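Local coordinates for alpha-hemoglobin-stabilizing protein (Homo sapiens, PDB 1Z8U), which acts as a chaperone that binds free alpha-hemoglobin and keeps it from aggregating and precipitating during normal erythroid cell development, at residues A[5-10]-A[54-59]; A[35-40]-A[80-85]; A[43-48]-A[73-78]. The protein carries 1 engineered substitution. All coordinates share one frame; numbering follows the deposited sequence.

Contact 1: A[5-10]-A[54-59]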
# COMPACT_ATOMS: atom_id res chain seq x y z
N LYS A 5 -8.13 -9.65 27.83
CA LYS A 5 -7.53 -8.34 28.07
C LYS A 5 -6.32 -8.05 27.16
O LYS A 5 -5.90 -6.90 27.03
CB LYS A 5 -7.10 -8.20 29.53
CG LYS A 5 -7.46 -6.85 30.16
CD LYS A 5 -8.97 -6.66 30.24
CE LYS A 5 -9.36 -5.39 30.97
NZ LYS A 5 -10.84 -5.21 31.06
N ALA A 6 -5.78 -9.09 26.55
CA ALA A 6 -4.64 -8.95 25.65
C ALA A 6 -5.12 -8.57 24.26
O ALA A 6 -4.88 -7.46 23.78
CB ALA A 6 -3.84 -10.24 25.60
N ASN A 7 -5.82 -9.50 23.61
CA ASN A 7 -6.34 -9.27 22.27
C ASN A 7 -7.38 -8.15 22.24
O ASN A 7 -7.70 -7.63 21.17
CB ASN A 7 -6.95 -10.55 21.70
CG ASN A 7 -6.00 -11.72 21.77
OD1 ASN A 7 -4.80 -11.57 21.53
ND2 ASN A 7 -6.53 -12.90 22.07
N LYS A 8 -7.91 -7.78 23.40
CA LYS A 8 -8.92 -6.73 23.49
C LYS A 8 -8.33 -5.40 23.05
O LYS A 8 -8.95 -4.64 22.30
CB LYS A 8 -9.44 -6.61 24.92
CG LYS A 8 -10.57 -5.60 25.11
CD LYS A 8 -11.85 -6.02 24.38
CE LYS A 8 -12.57 -7.17 25.08
NZ LYS A 8 -13.27 -6.76 26.33
N ASP A 9 -7.11 -5.12 23.51
CA ASP A 9 -6.42 -3.88 23.17
C ASP A 9 -5.76 -3.97 21.80
O ASP A 9 -5.69 -2.99 21.05
CB ASP A 9 -5.38 -3.57 24.25
CG ASP A 9 -5.99 -3.47 25.64
OD1 ASP A 9 -6.86 -2.59 25.85
OD2 ASP A 9 -5.62 -4.27 26.52
N LEU A 10 -5.27 -5.17 21.47
CA LEU A 10 -4.63 -5.42 20.18
C LEU A 10 -5.59 -4.97 19.08
O LEU A 10 -5.22 -4.24 18.17
CB LEU A 10 -4.33 -6.91 20.05
CG LEU A 10 -3.27 -7.38 19.06
CD1 LEU A 10 -1.89 -7.00 19.57
CD2 LEU A 10 -3.37 -8.90 18.88
N GLN A 54 -0.86 -12.98 13.90
CA GLN A 54 0.35 -13.42 14.58
C GLN A 54 0.46 -12.70 15.92
O GLN A 54 1.31 -13.02 16.74
CB GLN A 54 1.59 -13.09 13.75
CG GLN A 54 1.50 -13.48 12.28
CD GLN A 54 1.04 -14.92 12.08
OE1 GLN A 54 1.57 -15.84 12.70
NE2 GLN A 54 0.05 -15.11 11.22
N GLN A 55 -0.42 -11.73 16.14
CA GLN A 55 -0.43 -10.96 17.37
C GLN A 55 -1.48 -11.43 18.37
O GLN A 55 -1.30 -11.27 19.58
CB GLN A 55 -0.64 -9.48 17.05
CG GLN A 55 0.37 -8.93 16.07
CD GLN A 55 1.80 -9.04 16.58
OE1 GLN A 55 2.75 -9.03 15.80
NE2 GLN A 55 1.95 -9.15 17.90
N VAL A 56 -2.57 -11.99 17.87
CA VAL A 56 -3.63 -12.49 18.74
C VAL A 56 -3.04 -13.56 19.64
O VAL A 56 -2.20 -14.36 19.20
CB VAL A 56 -4.81 -13.10 17.95
CG1 VAL A 56 -5.70 -12.01 17.40
CG2 VAL A 56 -4.29 -13.97 16.81
N THR A 57 -3.47 -13.58 20.89
CA THR A 57 -2.98 -14.54 21.86
C THR A 57 -4.12 -15.34 22.48
O THR A 57 -5.26 -14.89 22.52
CB THR A 57 -2.18 -13.83 22.97
OG1 THR A 57 -2.05 -14.70 24.10
CG2 THR A 57 -2.87 -12.55 23.40
N GLY A 58 -3.79 -16.54 22.94
CA GLY A 58 -4.79 -17.39 23.56
C GLY A 58 -4.94 -18.74 22.88
O GLY A 58 -4.01 -19.24 22.23
N GLU A 59 -6.12 -19.33 23.03
CA GLU A 59 -6.43 -20.63 22.44
C GLU A 59 -7.25 -20.45 21.17
O GLU A 59 -7.96 -19.46 21.01
CB GLU A 59 -7.22 -21.48 23.45
CG GLU A 59 -6.62 -21.56 24.86
CD GLU A 59 -5.27 -22.27 24.91
OE1 GLU A 59 -4.69 -22.36 26.01
OE2 GLU A 59 -4.80 -22.75 23.86

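Contact 2: A[35-40]-A[80-85]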
# COMPACT_ATOMS: atom_id res chain seq x y z
N GLU A 35 -14.74 0.71 -7.90
CA GLU A 35 -14.54 -0.73 -7.95
C GLU A 35 -13.16 -1.11 -7.42
O GLU A 35 -13.04 -2.03 -6.59
CB GLU A 35 -14.69 -1.19 -9.40
CG GLU A 35 -15.20 -2.60 -9.57
CD GLU A 35 -15.15 -3.04 -11.01
OE1 GLU A 35 -15.81 -4.04 -11.36
OE2 GLU A 35 -14.44 -2.39 -11.80
N ASP A 36 -12.12 -0.41 -7.87
CA ASP A 36 -10.77 -0.72 -7.41
C ASP A 36 -10.47 -0.14 -6.04
O ASP A 36 -9.67 -0.69 -5.30
CB ASP A 36 -9.70 -0.24 -8.40
CG ASP A 36 -9.88 -0.82 -9.78
OD1 ASP A 36 -10.09 -2.05 -9.89
OD2 ASP A 36 -9.82 -0.05 -10.75
N MET A 37 -11.10 0.97 -5.69
CA MET A 37 -10.87 1.52 -4.35
C MET A 37 -11.33 0.46 -3.35
O MET A 37 -10.76 0.33 -2.27
CB MET A 37 -11.65 2.81 -4.13
CG MET A 37 -11.51 3.36 -2.70
SD MET A 37 -9.79 3.64 -2.19
CE MET A 37 -9.56 5.36 -2.64
N VAL A 38 -12.35 -0.31 -3.71
CA VAL A 38 -12.83 -1.36 -2.81
C VAL A 38 -11.75 -2.42 -2.66
O VAL A 38 -11.45 -2.86 -1.56
CB VAL A 38 -14.11 -2.03 -3.35
CG1 VAL A 38 -14.44 -3.29 -2.52
CG2 VAL A 38 -15.27 -1.05 -3.26
N THR A 39 -11.18 -2.82 -3.79
CA THR A 39 -10.11 -3.80 -3.82
C THR A 39 -8.98 -3.31 -2.92
O THR A 39 -8.53 -4.03 -2.04
CB THR A 39 -9.60 -4.00 -5.25
OG1 THR A 39 -10.66 -4.53 -6.06
CG2 THR A 39 -8.43 -4.97 -5.28
N VAL A 40 -8.53 -2.07 -3.14
CA VAL A 40 -7.45 -1.51 -2.33
C VAL A 40 -7.75 -1.66 -0.85
O VAL A 40 -6.98 -2.25 -0.11
CB VAL A 40 -7.23 -0.00 -2.62
CG1 VAL A 40 -6.46 0.63 -1.49
CG2 VAL A 40 -6.46 0.19 -3.90
N PRO A 80 -17.57 4.26 6.30
CA PRO A 80 -17.73 5.71 6.17
C PRO A 80 -16.76 6.23 5.10
O PRO A 80 -17.08 7.13 4.33
CB PRO A 80 -17.38 6.23 7.56
CG PRO A 80 -17.81 5.10 8.45
CD PRO A 80 -17.30 3.89 7.70
N PHE A 81 -15.57 5.62 5.08
CA PHE A 81 -14.51 5.96 4.14
C PHE A 81 -14.98 5.73 2.71
O PHE A 81 -14.89 6.61 1.87
CB PHE A 81 -13.28 5.09 4.41
CG PHE A 81 -12.12 5.35 3.49
CD1 PHE A 81 -11.24 6.41 3.73
CD2 PHE A 81 -11.90 4.54 2.38
CE1 PHE A 81 -10.15 6.64 2.88
CE2 PHE A 81 -10.82 4.76 1.52
CZ PHE A 81 -9.94 5.81 1.78
N LEU A 82 -15.47 4.52 2.45
CA LEU A 82 -15.96 4.18 1.12
C LEU A 82 -17.08 5.11 0.69
O LEU A 82 -17.16 5.51 -0.47
CB LEU A 82 -16.46 2.73 1.10
CG LEU A 82 -15.42 1.63 1.28
CD1 LEU A 82 -16.13 0.28 1.33
CD2 LEU A 82 -14.40 1.67 0.14
N ALA A 83 -17.96 5.45 1.63
CA ALA A 83 -19.09 6.33 1.35
C ALA A 83 -18.62 7.73 0.96
O ALA A 83 -19.08 8.29 -0.04
CB ALA A 83 -20.01 6.41 2.55
N LYS A 84 -17.73 8.30 1.76
CA LYS A 84 -17.23 9.63 1.47
C LYS A 84 -16.55 9.60 0.10
O LYS A 84 -16.78 10.48 -0.72
CB LYS A 84 -16.23 10.08 2.54
CG LYS A 84 -15.85 11.55 2.40
CD LYS A 84 -14.76 11.96 3.38
CE LYS A 84 -14.34 13.41 3.15
NZ LYS A 84 -13.16 13.79 3.98
N TYR A 85 -15.72 8.59 -0.14
CA TYR A 85 -15.04 8.46 -1.42
C TYR A 85 -16.04 8.22 -2.53
O TYR A 85 -15.86 8.65 -3.66
CB TYR A 85 -14.02 7.32 -1.39
CG TYR A 85 -13.25 7.17 -2.69
CD1 TYR A 85 -13.63 6.25 -3.66
CD2 TYR A 85 -12.14 7.98 -2.95
CE1 TYR A 85 -12.93 6.15 -4.87
CE2 TYR A 85 -11.43 7.89 -4.14
CZ TYR A 85 -11.83 6.97 -5.10
OH TYR A 85 -11.13 6.89 -6.28

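Contact 3: A[43-48]-A[73-78]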
# COMPACT_ATOMS: atom_id res chain seq x y z
N ASP A 43 -7.68 -5.05 0.52
CA ASP A 43 -6.30 -5.52 0.64
C ASP A 43 -5.73 -4.98 1.95
O ASP A 43 -5.03 -5.69 2.68
CB ASP A 43 -5.44 -5.05 -0.54
CG ASP A 43 -5.64 -5.90 -1.78
OD1 ASP A 43 -5.09 -5.55 -2.84
OD2 ASP A 43 -6.34 -6.93 -1.71
N TRP A 44 -6.05 -3.73 2.24
CA TRP A 44 -5.59 -3.11 3.48
C TRP A 44 -6.16 -3.85 4.69
O TRP A 44 -5.48 -4.00 5.70
CB TRP A 44 -6.00 -1.65 3.55
CG TRP A 44 -5.28 -0.78 2.56
CD1 TRP A 44 -4.09 -1.05 1.94
CD2 TRP A 44 -5.66 0.53 2.15
NE1 TRP A 44 -3.72 0.01 1.16
CE2 TRP A 44 -4.66 1.00 1.27
CE3 TRP A 44 -6.76 1.36 2.43
CZ2 TRP A 44 -4.72 2.26 0.67
CZ3 TRP A 44 -6.82 2.62 1.84
CH2 TRP A 44 -5.81 3.06 0.97
N MET A 45 -7.40 -4.31 4.59
CA MET A 45 -7.99 -5.04 5.71
C MET A 45 -7.42 -6.45 5.79
O MET A 45 -7.06 -6.92 6.87
CB MET A 45 -9.53 -5.06 5.61
CG MET A 45 -10.12 -3.68 5.87
SD MET A 45 -11.91 -3.64 6.01
CE MET A 45 -12.38 -3.17 4.36
N ASN A 46 -7.32 -7.13 4.65
CA ASN A 46 -6.74 -8.47 4.65
C ASN A 46 -5.39 -8.32 5.35
O ASN A 46 -5.05 -9.07 6.26
CB ASN A 46 -6.52 -8.97 3.22
CG ASN A 46 -7.81 -9.41 2.55
OD1 ASN A 46 -7.84 -9.73 1.36
ND2 ASN A 46 -8.90 -9.44 3.32
N PHE A 47 -4.65 -7.31 4.92
CA PHE A 47 -3.34 -6.98 5.46
C PHE A 47 -3.33 -6.94 6.99
O PHE A 47 -2.54 -7.64 7.61
CB PHE A 47 -2.88 -5.63 4.87
CG PHE A 47 -1.75 -4.99 5.61
CD1 PHE A 47 -1.80 -3.64 5.94
CD2 PHE A 47 -0.64 -5.75 6.01
CE1 PHE A 47 -0.77 -3.04 6.67
CE2 PHE A 47 0.39 -5.17 6.74
CZ PHE A 47 0.33 -3.81 7.07
N TYR A 48 -4.18 -6.12 7.59
CA TYR A 48 -4.25 -6.01 9.06
C TYR A 48 -4.61 -7.34 9.71
O TYR A 48 -4.03 -7.73 10.72
CB TYR A 48 -5.28 -4.97 9.49
CG TYR A 48 -4.76 -3.56 9.50
CD1 TYR A 48 -4.22 -2.99 8.35
CD2 TYR A 48 -4.81 -2.78 10.67
CE1 TYR A 48 -3.74 -1.68 8.35
CE2 TYR A 48 -4.33 -1.46 10.68
CZ TYR A 48 -3.81 -0.92 9.50
OH TYR A 48 -3.38 0.39 9.47
N GLU A 73 -14.87 -4.61 12.99
CA GLU A 73 -14.58 -3.21 13.30
C GLU A 73 -13.89 -2.48 12.16
O GLU A 73 -14.21 -1.32 11.88
CB GLU A 73 -13.73 -3.12 14.56
CG GLU A 73 -14.44 -3.61 15.82
CD GLU A 73 -15.67 -2.79 16.17
OE1 GLU A 73 -16.37 -3.15 17.15
OE2 GLU A 73 -15.95 -1.78 15.48
N LEU A 74 -12.95 -3.14 11.49
CA LEU A 74 -12.24 -2.52 10.38
C LEU A 74 -13.25 -2.06 9.33
O LEU A 74 -13.09 -1.01 8.72
CB LEU A 74 -11.26 -3.52 9.77
CG LEU A 74 -10.08 -3.87 10.68
CD1 LEU A 74 -9.32 -5.06 10.13
CD2 LEU A 74 -9.17 -2.67 10.82
N ASN A 75 -14.30 -2.86 9.15
CA ASN A 75 -15.35 -2.55 8.20
C ASN A 75 -16.13 -1.32 8.64
O ASN A 75 -16.50 -0.48 7.82
CB ASN A 75 -16.31 -3.73 8.07
CG ASN A 75 -15.62 -5.00 7.61
OD1 ASN A 75 -16.24 -6.06 7.52
ND2 ASN A 75 -14.33 -4.89 7.32
N THR A 76 -16.38 -1.21 9.94
CA THR A 76 -17.12 -0.09 10.49
C THR A 76 -16.43 1.25 10.21
O THR A 76 -17.08 2.29 10.12
CB THR A 76 -17.34 -0.26 12.01
OG1 THR A 76 -17.92 -1.54 12.26
CG2 THR A 76 -18.27 0.82 12.54
N LEU A 77 -15.10 1.22 10.10
CA LEU A 77 -14.35 2.43 9.81
C LEU A 77 -14.27 2.62 8.30
O LEU A 77 -14.42 3.73 7.79
CB LEU A 77 -12.93 2.34 10.38
CG LEU A 77 -12.72 2.58 11.88
CD1 LEU A 77 -13.55 1.59 12.68
CD2 LEU A 77 -11.25 2.43 12.21
N ALA A 78 -14.06 1.51 7.59
CA ALA A 78 -13.95 1.52 6.14
C ALA A 78 -15.22 1.96 5.43
O ALA A 78 -15.16 2.60 4.39
CB ALA A 78 -13.54 0.13 5.66

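Contact 1: A[5-10]-A[54-59]
In this three-helix bundle the first turns of helix 5-23 are tied to the loop joining the other two helices by a two-point bond between the side-chain amide of Asn7 and the backbone of Thr57. The amide carbonyl takes the backbone N-H of Thr57 (Asn7 OD1 to Thr57 N 2.5 Å), while its NH2 gives a hydrogen to the carbonyl of the same residue (Asn7 ND2 to Thr57 O 2.4 Å). Both bonds run nearly straight, at 160° and 165°, but both are modelled very short, and the exact lengths are doubtful. The Asn7 side chain, CG beside the backbone N (chi1 -53°), reaches the loop with OD1 and ND2 side by side, so one amide serves both polar groups of one loop residue. ND2 also bonds OE1 of Glu62, which probably helps to fix the rotation of the amide, from helix 60-86. One turn on, Leu10 crosses Gln55 at about a right angle, Leu10 CD1 lying 3.8 Å from Gln55 CB. Val56 packs on Arg63, Ala66 and Leu67 of helix 60-86. A side-chain amide pairing with an extended loop backbone thus closes one end of an antiparallel three-helix bundle.

Contact 2: A[35-40]-A[80-85]
This is a buried helix-helix contact with no hydrogen bond across it, in which Met37, near the start of helix 34-52, lies across the ring of Tyr85, near the end of helix 60-86. The short segments run antiparallel at 157°, with their axes 11.0 Å apart, a separation bridged by side chains alone. Met37 holds its CG anti to the backbone N (chi1 176°), and bends at the next two torsions wrap the rest of the chain over the tyrosine. Over one and the same face, Met37 CB sits 3.7 Å from Tyr85 CE1, while Met37 CE lies across the ring, 3.5 Å from Tyr85 CE2. The methyl makes a CH-pi contact, 3.7 Å from Met37 CE to the Tyr85 ring centroid and 18° off the normal. The sulfur stands above the same face at a longer Met-aromatic distance, and also meets the edge of Phe81, Met37 SD to Phe81 CE2 4.0 Å. In the antiparallel three-helix bundle, these two aromatics, one helical turn apart, receive the methionine from two directions: Tyr85 with its face, Phe81 with its rim. Leu82 extends the apolar seam, its CD2 lying 4.4 Å from CG2 of Val38. Tyr85 is fixed at its far end by a hydrogen bond from OH to the carbonyl of Val32, and its ring meets Phe27 edge-to-face. A leucine in its place would probably strip Met37 of the flat surface it rests on and leave the Val32 carbonyl without its hydroxyl partner. Elsewhere on helix 34-52, Asp36, Thr39 and Val40 each pack against an aromatic side chain of a chain of another protein.

Contact 3: A[43-48]-A[73-78]
Met45 reaches across from helix 34-52 and touches three residues of helix 60-86: Leu74, Asn75 and Ala78. Its sulfur rests against the root of Leu74, Met45 SD to Leu74 CB 3.8 Å, the two side chains running past each other in opposite directions. The methionine is extended as far as the sulfur and then turns at its last torsion (chi3 -96°), which carries the methyl along the partner helix to Ala78, Met45 CE to Ala78 CB 3.7 Å. The small alanine lies one turn beyond Leu74 and accepts the methyl at close range. From the flank comes the amide of Asn75, crossing the methionine obliquely, with its ND2 3.0 Å from Met45 SD, a near approach of a polar nitrogen to an otherwise apolar group. Tyr48, one turn after Met45, completes this shell with its CB 4.1 Å from CD1 of Leu74.

The backbones that set these side chains are two helical segments running antiparallel at 151°, their axes 10.8 Å apart. Helix 5-23 positions the next layer: Leu74 also touches Leu15 and Phe18, and the Tyr48 ring meets Phe18 edge-to-face, while its OH makes a weak hydrogen bond to the carbonyl of Glu17. Leu74 and Tyr48 therefore join all three helices of the bundle. Other residues of segment 43-48 serve a chain of another protein: the rings of Trp44 and Phe47 meet rings there, and Asp43 OD1 hydrogen-bonds to a polar side chain. No hydrogen bond crosses between the two segments; the hold is probably mainly van der Waals, a thioether lying against a leucine and an alanine with the Asn75 amide nitrogen beside its sulfur.

Overall arrangement
Contacts 2 and 3 hold the same pair, helices 34-52 and 60-86, at successive levels; their centres are about 11 Å apart, and contact 3 is nested in sequence within the loop that contact 2 closes. Both are buried and built round a methionine, set against aromatic rings in contact 2 and against aliphatic groups, with one amide alongside, in contact 3. Contact 3 lies almost at the centre of the chain. Contact 1 is a surface contact joining helix 5-23 to the connecting loop; its centre is about 28 Å from that of contact 2, on the opposite side of the chain's centre. Hydrogen bonds to backbone cross it, whereas the two core contacts have none between their segments.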